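Local atomic coordinates of deoxyribodipyrimidine photo-lyase (Oryza sativa Japonica Group, PDB entry 3UMV), a protein that repairs UV-damaged DNA by using light and a bound FAD cofactor to split cyclobutane pyrimidine dimers back into separate pyrimidines. Residues Ser138-Val143 / Pro335-Leu340; His169-Val174 / Glu319-Arg324; Glu325-Phe330 / Asp430-Val435. All coordinates share one frame; numbering follows the deposited sequence. Where two conformers were deposited one is given.

Contact 1 (Ser138-Val143 / Pro335-Leu340)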
loop_
_atom_site.group_PDB
_atom_site.type_symbol
_atom_site.label_atom_id
_atom_site.label_comp_id
_atom_site.label_asym_id
_atom_site.label_seq_id
_atom_site.Cartn_x
_atom_site.Cartn_y
_atom_site.Cartn_z
ATOM N N SER A 138 -1.876 6.696 7.223
ATOM C CA SER A 138 -0.741 6.254 6.408
ATOM C C SER A 138 0.522 6.877 6.970
ATOM O O SER A 138 0.505 8.028 7.390
ATOM C CB SER A 138 -0.900 6.707 4.955
ATOM O OG SER A 138 0.340 6.556 4.274
ATOM N N PRO A 139 1.636 6.126 6.973
ATOM C CA PRO A 139 2.886 6.691 7.487
ATOM C C PRO A 139 3.673 7.465 6.428
ATOM O O PRO A 139 4.732 8.026 6.732
ATOM C CB PRO A 139 3.682 5.439 7.900
ATOM C CG PRO A 139 3.216 4.375 6.946
ATOM C CD PRO A 139 1.747 4.678 6.695
ATOM N N LEU A 140 3.197 7.482 5.191
ATOM C CA LEU A 140 3.985 8.120 4.133
ATOM C C LEU A 140 4.028 9.636 4.356
ATOM O O LEU A 140 3.011 10.254 4.691
ATOM C CB LEU A 140 3.399 7.810 2.765
ATOM C CG LEU A 140 3.463 6.319 2.401
ATOM C CD1 LEU A 140 3.086 6.167 0.943
ATOM C CD2 LEU A 140 4.868 5.722 2.679
ATOM N N ARG A 141 5.189 10.247 4.148
ATOM C CA ARG A 141 5.332 11.645 4.513
ATOM C C ARG A 141 4.372 12.616 3.800
ATOM O O ARG A 141 3.884 13.543 4.438
ATOM C CB ARG A 141 6.799 12.123 4.487
ATOM C CG ARG A 141 7.355 12.531 3.132
ATOM C CD ARG A 141 8.824 12.963 3.257
ATOM N NE ARG A 141 9.657 11.937 3.885
ATOM C CZ ARG A 141 10.374 11.033 3.213
ATOM N NH1 ARG A 141 10.382 11.027 1.880
ATOM N NH2 ARG A 141 11.101 10.138 3.875
ATOM N N PRO A 142 4.081 12.418 2.493
ATOM C CA PRO A 142 3.174 13.436 1.936
ATOM C C PRO A 142 1.763 13.383 2.516
ATOM O O PRO A 142 1.067 14.413 2.553
ATOM C CB PRO A 142 3.164 13.148 0.427
ATOM C CG PRO A 142 3.846 11.844 0.247
ATOM C CD PRO A 142 4.666 11.541 1.459
ATOM N N VAL A 143 1.343 12.202 2.956
ATOM C CA VAL A 143 0.024 12.051 3.559
ATOM C C VAL A 143 -0.024 12.633 4.971
ATOM O O VAL A 143 -0.938 13.382 5.312
ATOM C CB VAL A 143 -0.390 10.587 3.602
ATOM C CG1 VAL A 143 -1.744 10.468 4.262
ATOM C CG2 VAL A 143 -0.390 10.011 2.193
ATOM N N PRO A 335 11.573 8.456 9.979
ATOM C CA PRO A 335 11.245 9.521 9.019
ATOM C C PRO A 335 12.031 9.426 7.719
ATOM O O PRO A 335 11.531 9.862 6.691
ATOM C CB PRO A 335 11.643 10.803 9.765
ATOM C CG PRO A 335 11.533 10.460 11.185
ATOM C CD PRO A 335 11.989 9.014 11.277
ATOM N N GLN A 336 13.234 8.872 7.772
ATOM C CA GLN A 336 14.075 8.718 6.591
ATOM C C GLN A 336 13.991 7.300 6.028
ATOM O O GLN A 336 15.010 6.621 5.809
ATOM C CB GLN A 336 15.521 9.117 6.910
ATOM C CG GLN A 336 15.665 10.614 7.145
ATOM C CD GLN A 336 17.034 10.990 7.685
ATOM O OE1 GLN A 336 17.902 11.457 6.947
ATOM N NE2 GLN A 336 17.236 10.775 8.977
ATOM N N TYR A 337 12.763 6.873 5.761
ATOM C CA TYR A 337 12.499 5.484 5.401
ATOM C C TYR A 337 12.852 5.167 3.953
ATOM O O TYR A 337 12.832 4.007 3.555
ATOM C CB TYR A 337 11.033 5.124 5.684
ATOM C CG TYR A 337 10.034 6.050 5.021
ATOM C CD1 TYR A 337 9.829 6.011 3.638
ATOM C CD2 TYR A 337 9.312 6.963 5.771
ATOM C CE1 TYR A 337 8.921 6.864 3.025
ATOM C CE2 TYR A 337 8.396 7.824 5.168
ATOM C CZ TYR A 337 8.212 7.771 3.806
ATOM O OH TYR A 337 7.302 8.616 3.232
ATOM N N ASP A 338 13.199 6.193 3.175
ATOM C CA ASP A 338 13.519 6.013 1.761
ATOM C C ASP A 338 14.944 6.456 1.437
ATOM O O ASP A 338 15.229 6.866 0.313
ATOM C CB ASP A 338 12.541 6.821 0.886
ATOM C CG ASP A 338 12.548 8.318 1.218
ATOM O OD1 ASP A 338 12.061 9.113 0.387
ATOM O OD2 ASP A 338 13.050 8.706 2.298
ATOM N N SER A 339 15.833 6.370 2.427
ATOM C CA SER A 339 17.204 6.845 2.273
ATOM C C SER A 339 18.158 5.962 3.076
ATOM O O SER A 339 17.746 5.305 4.039
ATOM C CB SER A 339 17.306 8.301 2.743
ATOM O OG SER A 339 18.415 8.954 2.154
ATOM N N LEU A 340 19.429 5.939 2.685
ATOM C CA LEU A 340 20.403 5.080 3.358
ATOM C C LEU A 340 20.471 5.429 4.836
ATOM O O LEU A 340 20.756 4.579 5.674
ATOM C CB LEU A 340 21.786 5.220 2.711
ATOM C CG LEU A 340 22.933 4.442 3.357
ATOM C CD1 LEU A 340 22.642 2.942 3.339
ATOM C CD2 LEU A 340 24.261 4.736 2.636
HETATM O O HOH W 1 9.477 11.655 6.740
#

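Contact 2 (His169-Val174 / Glu319-Arg324). With FAD (flavin-adenine dinucleotide), chain I.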
loop_
_atom_site.group_PDB
_atom_site.type_symbol
_atom_site.label_atom_id
_atom_site.label_comp_id
_atom_site.label_asym_id
_atom_site.label_seq_id
_atom_site.Cartn_x
_atom_site.Cartn_y
_atom_site.Cartn_z
ATOM N N HIS A 169 -6.051 0.452 8.343
ATOM C CA HIS A 169 -5.290 -0.373 7.398
ATOM C C HIS A 169 -4.626 -1.583 8.058
ATOM O O HIS A 169 -4.468 -2.636 7.441
ATOM C CB HIS A 169 -4.214 0.471 6.715
ATOM C CG HIS A 169 -3.918 0.047 5.310
ATOM N ND1 HIS A 169 -4.742 0.363 4.246
ATOM C CD2 HIS A 169 -2.881 -0.647 4.792
ATOM C CE1 HIS A 169 -4.224 -0.126 3.132
ATOM N NE2 HIS A 169 -3.093 -0.741 3.437
ATOM N N ASN A 170 -4.223 -1.437 9.310
ATOM C CA ASN A 170 -3.495 -2.492 9.983
ATOM C C ASN A 170 -4.421 -3.260 10.932
ATOM O O ASN A 170 -5.344 -2.676 11.490
ATOM C CB ASN A 170 -2.332 -1.902 10.775
ATOM C CG ASN A 170 -1.273 -1.284 9.881
ATOM O OD1 ASN A 170 -0.724 -1.957 9.007
ATOM N ND2 ASN A 170 -1.011 0.015 10.061
ATOM N N VAL A 171 -4.168 -4.557 11.108
ATOM C CA VAL A 171 -4.916 -5.357 12.076
ATOM C C VAL A 171 -4.642 -4.838 13.472
ATOM O O VAL A 171 -5.568 -4.605 14.252
ATOM C CB VAL A 171 -4.542 -6.867 12.020
ATOM C CG1 VAL A 171 -5.361 -7.649 13.031
ATOM C CG2 VAL A 171 -4.774 -7.416 10.614
ATOM N N VAL A 172 -3.363 -4.680 13.798
ATOM C CA VAL A 172 -2.987 -4.114 15.081
ATOM C C VAL A 172 -2.595 -2.662 14.823
ATOM O O VAL A 172 -1.732 -2.389 13.985
ATOM C CB VAL A 172 -1.799 -4.882 15.712
ATOM C CG1 VAL A 172 -1.458 -4.312 17.088
ATOM C CG2 VAL A 172 -2.111 -6.385 15.836
ATOM N N PRO A 173 -3.230 -1.715 15.523
ATOM C CA PRO A 173 -2.928 -0.297 15.284
ATOM C C PRO A 173 -1.437 -0.016 15.331
ATOM O O PRO A 173 -0.743 -0.536 16.214
ATOM C CB PRO A 173 -3.647 0.400 16.438
ATOM C CG PRO A 173 -4.787 -0.510 16.760
ATOM C CD PRO A 173 -4.312 -1.904 16.508
ATOM N N VAL A 174 -0.947 0.780 14.380
ATOM C CA VAL A 174 0.490 1.023 14.247
ATOM C C VAL A 174 1.149 1.564 15.534
ATOM O O VAL A 174 2.274 1.176 15.869
ATOM C CB VAL A 174 0.785 1.972 13.064
ATOM C CG1 VAL A 174 0.154 3.366 13.315
ATOM C CG2 VAL A 174 2.290 2.085 12.851
ATOM N N GLU A 319 3.090 -13.161 5.837
ATOM C CA GLU A 319 3.388 -12.105 4.867
ATOM C C GLU A 319 2.314 -11.021 4.941
ATOM O O GLU A 319 2.613 -9.819 4.966
ATOM C CB GLU A 319 3.491 -12.680 3.446
ATOM C CG GLU A 319 4.401 -13.906 3.322
ATOM C CD GLU A 319 5.861 -13.601 3.608
ATOM O OE1 GLU A 319 6.414 -12.654 2.999
ATOM O OE2 GLU A 319 6.464 -14.309 4.441
ATOM N N LEU A 320 1.059 -11.449 5.028
ATOM C CA LEU A 320 -0.057 -10.521 4.990
ATOM C C LEU A 320 -0.128 -9.592 6.209
ATOM O O LEU A 320 -0.503 -8.430 6.070
ATOM C CB LEU A 320 -1.375 -11.295 4.867
ATOM C CG LEU A 320 -2.651 -10.462 4.977
ATOM C CD1 LEU A 320 -2.823 -9.633 3.729
ATOM C CD2 LEU A 320 -3.847 -11.380 5.174
ATOM N N VAL A 321 0.196 -10.108 7.396
ATOM C CA VAL A 321 0.052 -9.343 8.631
ATOM C C VAL A 321 1.393 -8.897 9.181
ATOM O O VAL A 321 1.668 -7.703 9.285
ATOM C CB VAL A 321 -0.730 -10.125 9.706
ATOM C CG1 VAL A 321 -0.747 -9.361 11.041
ATOM C CG2 VAL A 321 -2.148 -10.411 9.210
ATOM N N VAL A 322 2.252 -9.846 9.520
ATOM C CA VAL A 322 3.520 -9.474 10.117
ATOM C C VAL A 322 4.424 -8.626 9.209
ATOM O O VAL A 322 4.873 -7.556 9.605
ATOM C CB VAL A 322 4.278 -10.696 10.660
ATOM C CG1 VAL A 322 5.706 -10.323 10.964
ATOM C CG2 VAL A 322 3.588 -11.188 11.926
ATOM N N ARG A 323 4.691 -9.106 8.003
ATOM C CA ARG A 323 5.599 -8.383 7.125
ATOM C C ARG A 323 5.006 -7.039 6.698
ATOM O O ARG A 323 5.661 -5.999 6.823
ATOM C CB ARG A 323 5.989 -9.232 5.916
ATOM C CG ARG A 323 6.754 -10.494 6.281
ATOM C CD ARG A 323 7.968 -10.661 5.372
ATOM N NE ARG A 323 8.958 -9.613 5.604
ATOM C CZ ARG A 323 10.052 -9.776 6.340
ATOM N NH1 ARG A 323 10.906 -8.772 6.509
ATOM N NH2 ARG A 323 10.293 -10.954 6.901
ATOM N N ARG A 324 3.767 -7.056 6.216
ATOM C CA ARG A 324 3.150 -5.835 5.711
ATOM C C ARG A 324 3.096 -4.799 6.832
ATOM O O ARG A 324 3.474 -3.642 6.639
ATOM C CB ARG A 324 1.746 -6.090 5.168
ATOM C CG ARG A 324 1.051 -4.806 4.695
ATOM C CD ARG A 324 -0.358 -5.098 4.226
ATOM N NE ARG A 324 -1.042 -5.874 5.251
ATOM C CZ ARG A 324 -1.611 -5.375 6.342
ATOM N NH1 ARG A 324 -1.648 -4.056 6.563
ATOM N NH2 ARG A 324 -2.169 -6.208 7.217
HETATM P PA FAD I . 1.524 -12.562 -1.704
HETATM O O1A FAD I . 2.712 -13.472 -1.622
HETATM O O2A FAD I . 0.233 -13.251 -2.052
HETATM O O5B FAD I . 1.404 -11.775 -0.317
HETATM C C5B FAD I . 0.157 -11.385 0.218
HETATM C C4B FAD I . 0.286 -10.018 0.897
HETATM O O4B FAD I . 1.261 -10.026 1.929
HETATM C C3B FAD I . 0.763 -8.950 -0.069
HETATM O O3B FAD I . -0.301 -8.423 -0.824
HETATM C C2B FAD I . 1.325 -7.931 0.878
HETATM O O2B FAD I . 0.265 -7.225 1.496
HETATM C C1B FAD I . 1.958 -8.800 1.934
HETATM N N9A FAD I . 3.387 -9.017 1.651
HETATM C C8A FAD I . 3.959 -10.059 0.971
HETATM N N7A FAD I . 5.297 -9.857 0.961
HETATM C C5A FAD I . 5.578 -8.693 1.611
HETATM C C6A FAD I . 6.754 -7.995 1.908
HETATM N N6A FAD I . 7.960 -8.487 1.625
HETATM N N1A FAD I . 6.690 -6.812 2.611
HETATM C C2A FAD I . 5.473 -6.325 3.028
HETATM N N3A FAD I . 4.315 -7.010 2.731
HETATM C C4A FAD I . 4.375 -8.175 2.049
HETATM N N1 FAD I . 4.864 -4.626 -1.807
HETATM C C2 FAD I . 3.883 -3.716 -2.072
HETATM O O2 FAD I . 2.768 -3.922 -1.591
HETATM N N3 FAD I . 4.153 -2.592 -2.834
HETATM C C4 FAD I . 5.418 -2.383 -3.354
HETATM O O4 FAD I . 5.653 -1.381 -4.038
HETATM C C4X FAD I . 6.413 -3.310 -3.068
HETATM N N5 FAD I . 7.687 -3.167 -3.567
HETATM C C5X FAD I . 8.668 -4.088 -3.256
HETATM C C6 FAD I . 9.971 -3.915 -3.742
HETATM C C7 FAD I . 10.965 -4.849 -3.433
HETATM C C7M FAD I . 12.361 -4.632 -3.956
HETATM C C8 FAD I . 10.641 -5.957 -2.645
HETATM C C8M FAD I . 11.663 -6.994 -2.284
HETATM C C9 FAD I . 9.347 -6.122 -2.182
HETATM C C9A FAD I . 8.367 -5.194 -2.482
HETATM N N10 FAD I . 7.080 -5.370 -2.018
HETATM C C10 FAD I . 6.126 -4.424 -2.308
HETATM C "C1'" FAD I . 6.688 -6.569 -1.165
HETATM C "C2'" FAD I . 6.177 -7.796 -1.985
HETATM O "O2'" FAD I . 7.015 -8.158 -3.089
HETATM C "C3'" FAD I . 4.742 -7.638 -2.520
HETATM O "O3'" FAD I . 3.900 -7.237 -1.472
HETATM C "C4'" FAD I . 4.176 -8.923 -3.128
HETATM O "O4'" FAD I . 5.002 -9.352 -4.194
HETATM C "C5'" FAD I . 2.752 -8.639 -3.600
HETATM O "O5'" FAD I . 2.186 -9.639 -4.413
HETATM P P FAD I . 0.998 -10.545 -3.827
HETATM O O1P FAD I . -0.097 -9.679 -3.235
HETATM O O2P FAD I . 0.494 -11.463 -4.910
HETATM O O3P FAD I . 1.872 -11.354 -2.739
HETATM O O HOH W 2 -0.308 -1.664 6.052
#

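Contact 3 (Glu325-Phe330 / Asp430-Val435). With FAD (flavin-adenine dinucleotide), chain I.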
loop_
_atom_site.group_PDB
_atom_site.type_symbol
_atom_site.label_atom_id
_atom_site.label_comp_id
_atom_site.label_asym_id
_atom_site.label_seq_id
_atom_site.Cartn_x
_atom_site.Cartn_y
_atom_site.Cartn_z
ATOM N N GLU A 325 2.642 -5.222 8.006
ATOM C CA GLU A 325 2.535 -4.287 9.117
ATOM C C GLU A 325 3.883 -3.831 9.668
ATOM O O GLU A 325 3.995 -2.727 10.210
ATOM C CB GLU A 325 1.546 -4.806 10.179
ATOM C CG GLU A 325 0.141 -4.827 9.594
ATOM C CD GLU A 325 -0.976 -5.266 10.532
ATOM O OE1 GLU A 325 -0.843 -5.164 11.774
ATOM O OE2 GLU A 325 -2.020 -5.682 9.982
ATOM N N LEU A 326 4.906 -4.670 9.502
ATOM C CA LEU A 326 6.268 -4.289 9.844
ATOM C C LEU A 326 6.730 -3.127 8.963
ATOM O O LEU A 326 7.480 -2.267 9.421
ATOM C CB LEU A 326 7.220 -5.482 9.704
ATOM C CG LEU A 326 8.713 -5.138 9.854
ATOM C CD1 LEU A 326 9.069 -4.628 11.246
ATOM C CD2 LEU A 326 9.529 -6.351 9.493
ATOM N N ALA A 327 6.275 -3.092 7.709
ATOM C CA ALA A 327 6.626 -1.973 6.844
ATOM C C ALA A 327 5.990 -0.673 7.321
ATOM O O ALA A 327 6.641 0.371 7.251
ATOM C CB ALA A 327 6.268 -2.246 5.371
ATOM N N ASP A 328 4.725 -0.720 7.766
ATOM C CA ASP A 328 4.100 0.475 8.368
ATOM C C ASP A 328 4.870 0.909 9.624
ATOM O O ASP A 328 5.128 2.096 9.846
ATOM C CB ASP A 328 2.612 0.268 8.682
ATOM C CG ASP A 328 1.692 0.860 7.606
ATOM O OD1 ASP A 328 0.573 1.348 7.934
ATOM O OD2 ASP A 328 2.102 0.845 6.423
ATOM N N ASN A 329 5.230 -0.071 10.450
ATOM C CA ASN A 329 6.012 0.195 11.648
ATOM C C ASN A 329 7.257 0.997 11.290
ATOM O O ASN A 329 7.541 2.028 11.899
ATOM C CB ASN A 329 6.391 -1.118 12.321
ATOM C CG ASN A 329 7.419 -0.936 13.423
ATOM O OD1 ASN A 329 8.609 -1.127 13.199
ATOM N ND2 ASN A 329 6.968 -0.538 14.601
ATOM N N PHE A 330 7.975 0.536 10.271
ATOM C CA PHE A 330 9.225 1.175 9.918
ATOM C C PHE A 330 9.016 2.587 9.403
ATOM O O PHE A 330 9.665 3.527 9.864
ATOM C CB PHE A 330 9.990 0.340 8.901
ATOM C CG PHE A 330 11.260 0.984 8.445
ATOM C CD1 PHE A 330 12.393 0.979 9.257
ATOM C CD2 PHE A 330 11.328 1.595 7.212
ATOM C CE1 PHE A 330 13.568 1.583 8.831
ATOM C CE2 PHE A 330 12.519 2.200 6.782
ATOM C CZ PHE A 330 13.622 2.188 7.585
ATOM N N ASP A 430 4.209 2.936 -1.637
ATOM C CA ASP A 430 3.636 2.189 -0.531
ATOM C C ASP A 430 4.737 1.950 0.491
ATOM O O ASP A 430 5.867 1.689 0.121
ATOM C CB ASP A 430 3.156 0.820 -1.054
ATOM C CG ASP A 430 2.279 0.074 -0.048
ATOM O OD1 ASP A 430 2.823 -0.611 0.848
ATOM O OD2 ASP A 430 1.039 0.182 -0.153
ATOM N N PRO A 431 4.402 1.992 1.781
ATOM C CA PRO A 431 5.412 1.651 2.787
ATOM C C PRO A 431 6.170 0.357 2.446
ATOM O O PRO A 431 7.384 0.266 2.625
ATOM C CB PRO A 431 4.576 1.486 4.055
ATOM C CG PRO A 431 3.421 2.440 3.831
ATOM C CD PRO A 431 3.090 2.290 2.385
ATOM N N SER A 432 5.450 -0.645 1.961
ATOM C CA SER A 432 6.076 -1.913 1.616
ATOM C C SER A 432 6.999 -1.842 0.408
ATOM O O SER A 432 7.856 -2.690 0.252
ATOM C CB SER A 432 5.030 -3.008 1.395
ATOM O OG SER A 432 4.277 -3.249 2.578
ATOM N N GLY A 433 6.806 -0.852 -0.461
ATOM C CA GLY A 433 7.732 -0.621 -1.559
ATOM C C GLY A 433 9.042 -0.031 -1.080
ATOM O O GLY A 433 10.120 -0.493 -1.466
ATOM N N TYR A 434 8.952 0.997 -0.244
ATOM C CA TYR A 434 10.141 1.579 0.348
ATOM C C TYR A 434 10.866 0.523 1.147
ATOM O O TYR A 434 12.092 0.368 1.034
ATOM C CB TYR A 434 9.778 2.753 1.251
ATOM C CG TYR A 434 9.177 3.917 0.487
ATOM C CD1 TYR A 434 7.845 4.236 0.607
ATOM C CD2 TYR A 434 9.965 4.690 -0.355
ATOM C CE1 TYR A 434 7.294 5.288 -0.092
ATOM C CE2 TYR A 434 9.434 5.756 -1.045
ATOM C CZ TYR A 434 8.101 6.056 -0.908
ATOM O OH TYR A 434 7.583 7.131 -1.603
ATOM N N VAL A 435 10.112 -0.230 1.945
ATOM C CA VAL A 435 10.722 -1.242 2.797
ATOM C C VAL A 435 11.331 -2.408 1.999
ATOM O O VAL A 435 12.392 -2.901 2.358
ATOM C CB VAL A 435 9.788 -1.699 3.953
ATOM C CG1 VAL A 435 10.352 -2.931 4.705
ATOM C CG2 VAL A 435 9.633 -0.535 4.932
HETATM P PA FAD I . 1.524 -12.562 -1.704
HETATM O O1A FAD I . 2.712 -13.472 -1.622
HETATM O O2A FAD I . 0.233 -13.251 -2.052
HETATM O O5B FAD I . 1.404 -11.775 -0.317
HETATM C C5B FAD I . 0.157 -11.385 0.218
HETATM C C4B FAD I . 0.286 -10.018 0.897
HETATM O O4B FAD I . 1.261 -10.026 1.929
HETATM C C3B FAD I . 0.763 -8.950 -0.069
HETATM O O3B FAD I . -0.301 -8.423 -0.824
HETATM C C2B FAD I . 1.325 -7.931 0.878
HETATM O O2B FAD I . 0.265 -7.225 1.496
HETATM C C1B FAD I . 1.958 -8.800 1.934
HETATM N N9A FAD I . 3.387 -9.017 1.651
HETATM C C8A FAD I . 3.959 -10.059 0.971
HETATM N N7A FAD I . 5.297 -9.857 0.961
HETATM C C5A FAD I . 5.578 -8.693 1.611
HETATM C C6A FAD I . 6.754 -7.995 1.908
HETATM N N6A FAD I . 7.960 -8.487 1.625
HETATM N N1A FAD I . 6.690 -6.812 2.611
HETATM C C2A FAD I . 5.473 -6.325 3.028
HETATM N N3A FAD I . 4.315 -7.010 2.731
HETATM C C4A FAD I . 4.375 -8.175 2.049
HETATM N N1 FAD I . 4.864 -4.626 -1.807
HETATM C C2 FAD I . 3.883 -3.716 -2.072
HETATM O O2 FAD I . 2.768 -3.922 -1.591
HETATM N N3 FAD I . 4.153 -2.592 -2.834
HETATM C C4 FAD I . 5.418 -2.383 -3.354
HETATM O O4 FAD I . 5.653 -1.381 -4.038
HETATM C C4X FAD I . 6.413 -3.310 -3.068
HETATM N N5 FAD I . 7.687 -3.167 -3.567
HETATM C C5X FAD I . 8.668 -4.088 -3.256
HETATM C C6 FAD I . 9.971 -3.915 -3.742
HETATM C C7 FAD I . 10.965 -4.849 -3.433
HETATM C C7M FAD I . 12.361 -4.632 -3.956
HETATM C C8 FAD I . 10.641 -5.957 -2.645
HETATM C C8M FAD I . 11.663 -6.994 -2.284
HETATM C C9 FAD I . 9.347 -6.122 -2.182
HETATM C C9A FAD I . 8.367 -5.194 -2.482
HETATM N N10 FAD I . 7.080 -5.370 -2.018
HETATM C C10 FAD I . 6.126 -4.424 -2.308
HETATM C "C1'" FAD I . 6.688 -6.569 -1.165
HETATM C "C2'" FAD I . 6.177 -7.796 -1.985
HETATM O "O2'" FAD I . 7.015 -8.158 -3.089
HETATM C "C3'" FAD I . 4.742 -7.638 -2.520
HETATM O "O3'" FAD I . 3.900 -7.237 -1.472
HETATM C "C4'" FAD I . 4.176 -8.923 -3.128
HETATM O "O4'" FAD I . 5.002 -9.352 -4.194
HETATM C "C5'" FAD I . 2.752 -8.639 -3.600
HETATM O "O5'" FAD I . 2.186 -9.639 -4.413
HETATM P P FAD I . 0.998 -10.545 -3.827
HETATM O O1P FAD I . -0.097 -9.679 -3.235
HETATM O O2P FAD I . 0.494 -11.463 -4.910
HETATM O O3P FAD I . 1.872 -11.354 -2.739
#

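Contact 1 (Ser138-Val143 / Pro335-Leu340)
The guanidinium of Arg141 lies flat over one face of the Tyr337 ring, the two planes only 8° apart and their centres 4.5 Å from each other. The overlap is an off-centre cation-pi stack in which Arg141 NH2 lies above the ring, offset toward its rim. The edge of the same group is occupied by Asp338 and Pro335 O. Arg141 NH1 reaches Asp338 OD1 at 3.0 Å and Arg141 NH2 reaches Asp338 OD2 at 2.9 Å, an end-on, two-pronged salt bridge that meets the carboxylate from above its plane. A second bond from Arg141 NH2, to Pro335 O at 2.9 Å, is in the carbonyl plane, and a water joins Arg141 NE to that oxygen. A bend at chi3 (55°) folds the arginine chain back over the tyrosine. The contact joins the start of helix 141-157, in the alpha/beta domain of the photolyase, to the loop behind helix 310-333, where Gln336-Ser339 form a type I turn. Tyr337 is fixed at its far end too: its OH accepts from Arg141 N at 2.8 Å, nearly straight at 170°, at the edge of the ring. Leu140 CD2 packs against Tyr337 CZ at 4.1 Å, and Tyr434 meets the Tyr337 ring edge-to-face.

Contact 2 (His169-Val174 / Glu319-Arg324)
Arg324 reaches out from helix 310-333 of the photolyase, which lies beside the adenosine half of FAD, to the loop that follows strand 162-166 of the alpha/beta domain. The closer-held part is the root of its guanidinium, which turns back on its own helix: Arg324 NE donates to Leu320 O at 2.7 Å, nearly in line with the C=O bond though the oxygen is tilted out of the guanidinium plane, and Arg324 NH2 adds a weak bond to the same oxygen. The chain runs extended from CG, anti to the backbone N, and then bends at chi3 (50°), which sets the guanidinium beside that carbonyl. Close by, Val171 CG2 packs on Val321 CG2 at 4.2 Å, with Met196 touching both valines. The outer end is looser. Across to the loop the bond from Arg324 NH1 to His169 O is weak and bent (3.3 Å), and the His169 ring stands at 72° to the guanidinium while its ND1 is taken by Asp47. Asn170, its amide held through ND2 by Asp167 and Asp328, turns OD1 toward the arginine with the two planes 17° apart. On the cofactor side Arg324 CA comes within 3.4 Å of FAD N3A, and Arg324 CD packs against FAD O2B. A water bridges the loose end, accepting from Arg324 NH1 at 2.8 Å and donating to Asn170 OD1 at 3.0 Å.

Contact 3 (Glu325-Phe330 / Asp430-Val435)
With chi1 of Phe330 at 177°, CG anti to the backbone N, its ring swings toward helix 431-442, where Val435 holds CG2 beside its own backbone N and CG1 anti to it (chi1 171°). The two meet obliquely, Phe330 CD2 touching Val435 CG2 at 3.6 Å. The same methyl also packs on Ala327 CB, so one branch of the valine fills the angle between a ring and a methyl of helix 310-333. Ala327 CB points toward the other helix. It lies over the first turn of 431-442, 3.6 Å from Ser432 OG and 4.3 Å from Pro431 CB, small groups consistent with the 8.5 Å approach of the two short segment axes, which cross at 81°. On the flank, Asp328 and Pro431 run side by side, Asp328 OD2 lying 3.3 Å from Pro431 CG; the charge of this aspartate is met elsewhere, by a salt bridge from OD1 to Arg46.

Asp430 is the N-cap of the second helix: its OD1 accepts from Ser432 N at 2.9 Å through the anti lone pair, while Asp430 O takes the amides of both Gly433 and Tyr434. This capped turn carries residues of the FAD pocket. Ser432 stands between the two ends of the folded cofactor, its CB against flavin N1 and C2 and its OG 3.3 Å from C2A of the adenine. Gly433 CA approaches FAD N5 at 3.2 Å, and FAD O4 fills the place of a CB. No hydrogen bond crosses between the two segments, so their union rests on van der Waals packing, much of it apolar. The Asp430 carboxylate and carbonyl serve their own helix end, which, near flavin N1 and C2, may help stabilise negative charge on the reduced flavin, an effect the carboxylate would partly offset.

In the fold
Helix 310-333 runs through the whole arrangement: contact 2 uses its middle, contact 3 the next turns, contact 1 the loop beyond. Contact 3 lies between the others, its centre about 10 Å from that of contact 2 and about 9 Å from that of contact 1; the centres of contacts 1 and 2 are about 17 Å apart. Along the chain, contact 2 falls within the span of contact 1, contact 3 opens after contact 2 closes, and contacts 1 and 3 cross. Glu325 and Asp328 of contact 3 bond to Val171 N and Asn170 ND2 of contact 2. Contacts 1 and 2 join the alpha/beta domain to the helical FAD-binding part, within which contact 3 packs two helices.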